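Local structure of B12-binding domain-containing protein (Kitasatospora setae, 6WTE) at residues A[131-134]-A[135-138]; A[156-159]-A[160-163]; A[474-477]-A[478-481]. The protein binds cobalamin and a [4Fe-4S] cluster and, as the radical SAM methylase TsrM, transfers methyl groups, apparently by a non-radical route. All blocks are in the same frame, centred on the assembly; numbering follows the deposited sequence.

Contact 1: A[131-134]-A[135-138]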
loop_
_atom_site.group_PDB
_atom_site.type_symbol
_atom_site.label_atom_id
_atom_site.label_comp_id
_atom_site.label_asym_id
_atom_site.label_seq_id
_atom_site.Cartn_x
_atom_site.Cartn_y
_atom_site.Cartn_z
ATOM N N LYS A 131 4.552 -14.667 11.769
ATOM C CA LYS A 131 4.345 -15.738 12.743
ATOM C C LYS A 131 3.611 -16.921 12.125
ATOM O O LYS A 131 4.009 -18.077 12.315
ATOM C CB LYS A 131 3.602 -15.198 13.965
ATOM C CG LYS A 131 4.470 -14.244 14.781
ATOM C CD LYS A 131 3.868 -13.912 16.134
ATOM C CE LYS A 131 4.670 -12.812 16.829
ATOM N NZ LYS A 131 6.137 -13.069 16.817
ATOM N N ILE A 132 2.542 -16.644 11.373
ATOM C CA ILE A 132 1.793 -17.706 10.700
ATOM C C ILE A 132 2.699 -18.467 9.740
ATOM O O ILE A 132 2.639 -19.699 9.649
ATOM C CB ILE A 132 0.575 -17.110 9.971
ATOM C CG1 ILE A 132 -0.385 -16.479 10.980
ATOM C CG2 ILE A 132 -0.127 -18.186 9.105
ATOM C CD1 ILE A 132 -1.508 -15.670 10.359
ATOM N N LEU A 133 3.557 -17.745 9.011
ATOM C CA LEU A 133 4.434 -18.404 8.047
ATOM C C LEU A 133 5.416 -19.346 8.739
ATOM O O LEU A 133 5.726 -20.425 8.214
ATOM C CB LEU A 133 5.177 -17.359 7.209
ATOM C CG LEU A 133 6.072 -17.922 6.099
ATOM C CD1 LEU A 133 5.270 -18.860 5.194
ATOM C CD2 LEU A 133 6.709 -16.799 5.282
ATOM N N CYS A 134 5.924 -18.959 9.914
ATOM C CA CYS A 134 6.811 -19.857 10.646
ATOM C C CYS A 134 6.086 -21.123 11.073
ATOM O O CYS A 134 6.654 -22.217 11.012
ATOM C CB CYS A 134 7.398 -19.163 11.868
ATOM S SG CYS A 134 8.674 -17.962 11.467
ATOM N N GLU A 135 4.842 -20.992 11.543
ATOM C CA GLU A 135 4.092 -22.184 11.917
ATOM C C GLU A 135 3.812 -23.047 10.697
ATOM O O GLU A 135 3.918 -24.274 10.765
ATOM C CB GLU A 135 2.793 -21.800 12.629
ATOM C CG GLU A 135 3.036 -21.105 13.961
ATOM C CD GLU A 135 1.791 -20.989 14.823
ATOM O OE1 GLU A 135 0.782 -21.666 14.525
ATOM O OE2 GLU A 135 1.830 -20.217 15.805
ATOM N N LEU A 136 3.494 -22.417 9.562
ATOM C CA LEU A 136 3.269 -23.170 8.332
ATOM C C LEU A 136 4.535 -23.898 7.894
ATOM O O LEU A 136 4.503 -25.097 7.595
ATOM C CB LEU A 136 2.771 -22.230 7.231
ATOM C CG LEU A 136 2.494 -22.863 5.859
ATOM C CD1 LEU A 136 1.417 -23.942 5.926
ATOM C CD2 LEU A 136 2.134 -21.795 4.832
ATOM N N ALA A 137 5.668 -23.191 7.871
ATOM C CA ALA A 137 6.927 -23.831 7.499
ATOM C C ALA A 137 7.250 -24.991 8.431
ATOM O O ALA A 137 7.769 -26.025 7.992
ATOM C CB ALA A 137 8.064 -22.805 7.499
ATOM N N THR A 138 6.946 -24.845 9.722
ATOM C CA THR A 138 7.197 -25.937 10.653
ATOM C C THR A 138 6.315 -27.137 10.331
ATOM O O THR A 138 6.797 -28.275 10.293
ATOM C CB THR A 138 6.971 -25.476 12.094
ATOM O OG1 THR A 138 7.883 -24.418 12.412
ATOM C CG2 THR A 138 7.188 -26.625 13.069
#

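Contact 2: A[156-159]-A[160-163]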
loop_
_atom_site.group_PDB
_atom_site.type_symbol
_atom_site.label_atom_id
_atom_site.label_comp_id
_atom_site.label_asym_id
_atom_site.label_seq_id
_atom_site.Cartn_x
_atom_site.Cartn_y
_atom_site.Cartn_z
ATOM N N THR A 156 -9.344 -25.618 -0.088
ATOM C CA THR A 156 -9.888 -26.965 -0.179
ATOM C C THR A 156 -10.505 -27.191 -1.555
ATOM O O THR A 156 -10.637 -26.277 -2.370
ATOM C CB THR A 156 -10.934 -27.212 0.903
ATOM O OG1 THR A 156 -12.178 -26.639 0.491
ATOM C CG2 THR A 156 -10.500 -26.586 2.218
ATOM N N GLU A 157 -10.940 -28.428 -1.796
ATOM C CA GLU A 157 -11.556 -28.736 -3.080
ATOM C C GLU A 157 -12.855 -27.972 -3.300
ATOM O O GLU A 157 -13.259 -27.774 -4.451
ATOM C CB GLU A 157 -11.797 -30.240 -3.183
ATOM C CG GLU A 157 -10.515 -31.046 -3.195
ATOM C CD GLU A 157 -10.755 -32.519 -3.461
ATOM O OE1 GLU A 157 -10.952 -33.277 -2.486
ATOM O OE2 GLU A 157 -10.752 -32.913 -4.644
ATOM N N ARG A 158 -13.513 -27.521 -2.235
ATOM C CA ARG A 158 -14.756 -26.776 -2.359
ATOM C C ARG A 158 -14.557 -25.279 -2.158
ATOM O O ARG A 158 -15.541 -24.534 -2.093
ATOM C CB ARG A 158 -15.794 -27.307 -1.371
ATOM C CG ARG A 158 -15.409 -27.132 0.078
ATOM C CD ARG A 158 -16.560 -27.479 1.007
ATOM N NE ARG A 158 -16.461 -26.758 2.274
ATOM C CZ ARG A 158 -15.660 -27.111 3.274
ATOM N NH1 ARG A 158 -15.635 -26.394 4.389
ATOM N NH2 ARG A 158 -14.876 -28.177 3.157
ATOM N N GLY A 159 -13.313 -24.830 -2.062
ATOM C CA GLY A 159 -12.978 -23.428 -1.932
ATOM C C GLY A 159 -12.106 -23.170 -0.724
ATOM O O GLY A 159 -11.807 -24.061 0.070
ATOM N N ALA A 160 -11.712 -21.903 -0.581
ATOM C CA ALA A 160 -10.810 -21.505 0.490
ATOM C C ALA A 160 -11.565 -21.374 1.808
ATOM O O ALA A 160 -12.638 -20.766 1.863
ATOM C CB ALA A 160 -10.112 -20.188 0.147
ATOM N N VAL A 161 -10.992 -21.942 2.868
ATOM C CA VAL A 161 -11.569 -21.928 4.208
ATOM C C VAL A 161 -10.465 -21.572 5.196
ATOM O O VAL A 161 -9.333 -22.047 5.065
ATOM C CB VAL A 161 -12.200 -23.289 4.570
ATOM C CG1 VAL A 161 -12.837 -23.233 5.953
ATOM C CG2 VAL A 161 -13.217 -23.712 3.516
ATOM N N ARG A 162 -10.788 -20.736 6.180
ATOM C CA ARG A 162 -9.784 -20.224 7.106
ATOM C C ARG A 162 -9.847 -20.932 8.457
ATOM O O ARG A 162 -10.930 -21.161 9.004
ATOM C CB ARG A 162 -9.967 -18.719 7.307
ATOM C CG ARG A 162 -8.856 -18.051 8.080
ATOM C CD ARG A 162 -9.097 -16.551 8.085
ATOM N NE ARG A 162 -8.146 -15.802 8.896
ATOM C CZ ARG A 162 -8.465 -15.184 10.027
ATOM N NH1 ARG A 162 -9.710 -15.246 10.487
ATOM N NH2 ARG A 162 -7.542 -14.503 10.697
ATOM N N VAL A 163 -8.678 -21.281 8.984
ATOM C CA VAL A 163 -8.565 -21.737 10.375
ATOM C C VAL A 163 -8.741 -20.538 11.302
ATOM O O VAL A 163 -8.069 -19.508 11.106
ATOM C CB VAL A 163 -7.209 -22.407 10.605
ATOM C CG1 VAL A 163 -7.113 -22.935 12.029
ATOM C CG2 VAL A 163 -6.953 -23.523 9.574
#

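Contact 3: A[474-477]-A[478-481]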
loop_
_atom_site.group_PDB
_atom_site.type_symbol
_atom_site.label_atom_id
_atom_site.label_comp_id
_atom_site.label_asym_id
_atom_site.label_seq_id
_atom_site.Cartn_x
_atom_site.Cartn_y
_atom_site.Cartn_z
ATOM N N VAL A 474 -14.150 -2.731 -10.091
ATOM C CA VAL A 474 -15.292 -1.901 -9.717
ATOM C C VAL A 474 -14.814 -0.614 -9.058
ATOM O O VAL A 474 -13.856 -0.626 -8.272
ATOM C CB VAL A 474 -16.229 -2.691 -8.787
ATOM C CG1 VAL A 474 -17.347 -1.823 -8.302
ATOM C CG2 VAL A 474 -16.790 -3.900 -9.526
ATOM N N CYS A 475 -15.494 0.499 -9.369
ATOM C CA CYS A 475 -15.158 1.823 -8.857
ATOM C C CYS A 475 -16.418 2.561 -8.434
ATOM O O CYS A 475 -17.531 2.219 -8.842
ATOM C CB CYS A 475 -14.440 2.677 -9.905
ATOM S SG CYS A 475 -12.906 1.936 -10.488
ATOM N N TYR A 476 -16.216 3.595 -7.621
ATOM C CA TYR A 476 -17.239 4.586 -7.323
ATOM C C TYR A 476 -16.749 5.951 -7.782
ATOM O O TYR A 476 -15.580 6.300 -7.587
ATOM C CB TYR A 476 -17.570 4.657 -5.828
ATOM C CG TYR A 476 -18.626 5.702 -5.529
ATOM C CD1 TYR A 476 -19.976 5.393 -5.606
ATOM C CD2 TYR A 476 -18.271 7.007 -5.192
ATOM C CE1 TYR A 476 -20.946 6.337 -5.352
ATOM C CE2 TYR A 476 -19.233 7.964 -4.936
ATOM C CZ TYR A 476 -20.572 7.624 -5.014
ATOM O OH TYR A 476 -21.531 8.575 -4.764
ATOM N N PHE A 477 -17.647 6.708 -8.401
ATOM C CA PHE A 477 -17.395 8.095 -8.760
ATOM C C PHE A 477 -18.707 8.849 -8.626
ATOM O O PHE A 477 -19.717 8.431 -9.193
ATOM C CB PHE A 477 -16.843 8.202 -10.184
ATOM C CG PHE A 477 -16.286 9.550 -10.520
ATOM C CD1 PHE A 477 -15.305 10.130 -9.726
ATOM C CD2 PHE A 477 -16.734 10.234 -11.638
ATOM C CE1 PHE A 477 -14.786 11.374 -10.036
ATOM C CE2 PHE A 477 -16.217 11.484 -11.954
ATOM C CZ PHE A 477 -15.244 12.051 -11.155
ATOM N N SER A 478 -18.681 9.943 -7.878
ATOM C CA SER A 478 -19.899 10.664 -7.548
ATOM C C SER A 478 -20.696 10.999 -8.805
ATOM O O SER A 478 -20.155 11.623 -9.729
ATOM C CB SER A 478 -19.571 11.954 -6.807
ATOM O OG SER A 478 -20.759 12.713 -6.649
ATOM N N PRO A 479 -21.978 10.633 -8.871
ATOM C CA PRO A 479 -22.810 11.088 -9.991
ATOM C C PRO A 479 -22.895 12.602 -10.100
ATOM O O PRO A 479 -23.242 13.114 -11.172
ATOM C CB PRO A 479 -24.180 10.463 -9.684
ATOM C CG PRO A 479 -23.844 9.246 -8.863
ATOM C CD PRO A 479 -22.677 9.665 -8.010
ATOM N N GLY A 480 -22.596 13.336 -9.028
ATOM C CA GLY A 480 -22.545 14.786 -9.122
ATOM C C GLY A 480 -21.455 15.315 -10.033
ATOM O O GLY A 480 -21.470 16.510 -10.360
ATOM N N LEU A 481 -20.510 14.470 -10.445
ATOM C CA LEU A 481 -19.410 14.891 -11.302
ATOM C C LEU A 481 -19.538 14.391 -12.735
ATOM O O LEU A 481 -18.634 14.633 -13.542
ATOM C CB LEU A 481 -18.071 14.422 -10.720
ATOM C CG LEU A 481 -17.625 15.071 -9.410
ATOM C CD1 LEU A 481 -16.221 14.617 -9.031
ATOM C CD2 LEU A 481 -17.684 16.580 -9.526
HETATM O O HOH W 1 -22.302 11.497 -4.746
#

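Contact 1: A[131-134]-A[135-138]
With chi1 at -62°, Thr138 sets its OG1 beside its own backbone N and anti to its carbonyl carbon, which turns the hydroxyl back along the helix onto Cys134 O. On the buried side, Leu136 CG stands anti to the backbone N (chi1 180°) and Leu133 adopts nearly the same torsions, which directs both branched ends to the same side of the helix, one turn apart. The Thr138 hydroxyl donates to Cys134 O over 2.9 Å, and the amide Thr138 N donates to that oxygen as well, the two arriving from opposite faces of the carbonyl plane. The other links are ordinary helical bonds, Glu135 N to Lys131 O, Leu136 N to Ile132 O and Ala137 N to Leu133 O, the last 2.8 Å long with an N-H...O angle of 169°. Leu133 CD1 approaches Leu136 CD2 to 4.3 Å, and both leucines rest on Leu63 and Val102, on two parallel strands (63-67 and 101-104) of the B12-binding domain's sheet. Ala137, small enough to lie close to the sheet, also touches Leu63, while Glu135 carries its carboxylate on the exposed side. This division of apolar and polar residues marks an amphipathic helix. By donating to Cys134 O, the threonine hydroxyl uses its hydrogen within the helix, and the purely apolar leucine side chains suit the buried face, near the bound cobalamin.

Contact 2: A[156-159]-A[160-163]
Thr156 and Arg158 both meet the CG2 methyl of Val161, at the end of a tight beta hairpin. These are van der Waals contacts. Thr156 CG2 lies 4.2 Å from Val161 CG2, methyl against methyl, and the same valine methyl sits over one face of the Arg158 guanidinium, with NH1 at 3.7 Å. Arginine suits this exposed place because its flat end can cover a methyl while its charge stays near the surface. Its CG lies between the backbone N and the carbonyl carbon (chi1 64°), and the chain is extended from there to NE, which carries the guanidinium back along the hairpin to the valine.

The polar interactions belong to the turn. Residues 156-159 form a type I beta turn, closed by Gly159 N to Thr156 O at 3.1 Å; the return bond, Thr156 N to Gly159 O at 2.9 Å, makes the two residues a hydrogen-bonded antiparallel pair. Thr156 OG1 donates to Gly159 O over 2.6 Å, in the carbonyl plane and on a lone pair, giving that oxygen a second donor. The same hydroxyl accepts from Arg158 N at 3.2 Å, an ST turn, so threonine serves as both donor and acceptor.

Backbone conformation explains Gly159: at its phi of 126° a side chain would press against the preceding carbonyl oxygen. The turn joins strand 153-156 to the antiparallel edge strand 159-162, whose Ala160 packs on Ile153 and on Phe113 of helix 112-119; from that helix Glu117 accepts a hydrogen bond from Ala160 N.

Contact 3: A[474-477]-A[478-481]
An ST turn at Ser478 starts the short 3-10 segment 479-481, where the chain leaves strand 475-476, antiparallel partner of strand 404-412 in the large sheet that carries the radical SAM core strands. Tyr476 and Phe477 pack against this turn. Ser478 OG accepts from Gly480 N at 3.1 Å, and Leu481 N donates to Ser478 O, closing the bend. The ring of Tyr476 lies obliquely to the turn, its CE2 3.6 Å from Ser478 N and its OH 3.6 Å from Pro479 CD, where the two side chains cross at about a right angle. Proline, with its restricted phi, fits the first position of the 3-10 turn.

With CG anti to the backbone N (chi1 -168°), and beside its carbonyl carbon, the Phe477 ring lies over toward the residues that follow, where CZ meets Leu481 CD1 at 3.5 Å. Leu481 CB lies 3.7 Å from Phe477 CE2, so base and branch both touch the ring's far end. That ring also meets Trp495 of helix 491-503, and Leu481 extends the apolar cluster to Pro387 and Val390 of helix 387-398.

A water donates to Ser478 OG at 2.7 Å and lies 3.0 Å from Tyr476 OH. Ser478 OG is further hydrogen-bonded to Glu385 O. The buried serine oxygen's several partners thus tie the turn to the neighbouring loop, and the water gives the tyrosine hydroxyl a polar partner beside the apolar ring contacts.

How the contacts relate
Contacts 1 and 2 belong to the same mixed sheet region of the N-terminal half: their centres are about 18 Å apart and their nearest atoms about 6 Å apart, without touching. Helix 130-141, holding contact 1, packs against the parallel strands, whereas contact 2 makes the hairpin turn into the sheet's last strand. Contact 3 belongs to the other, larger sheet; its centre is about 42 Å from that of contact 1, on the opposite side of the chain's centre, and about 35 Å from that of contact 2. Contact 1 alone adjoins the cofactor, the side chain of Leu133 lying about 4 Å from the bound cobalamin, while contacts 2 and 3 lie away from the known cofactor-binding sites.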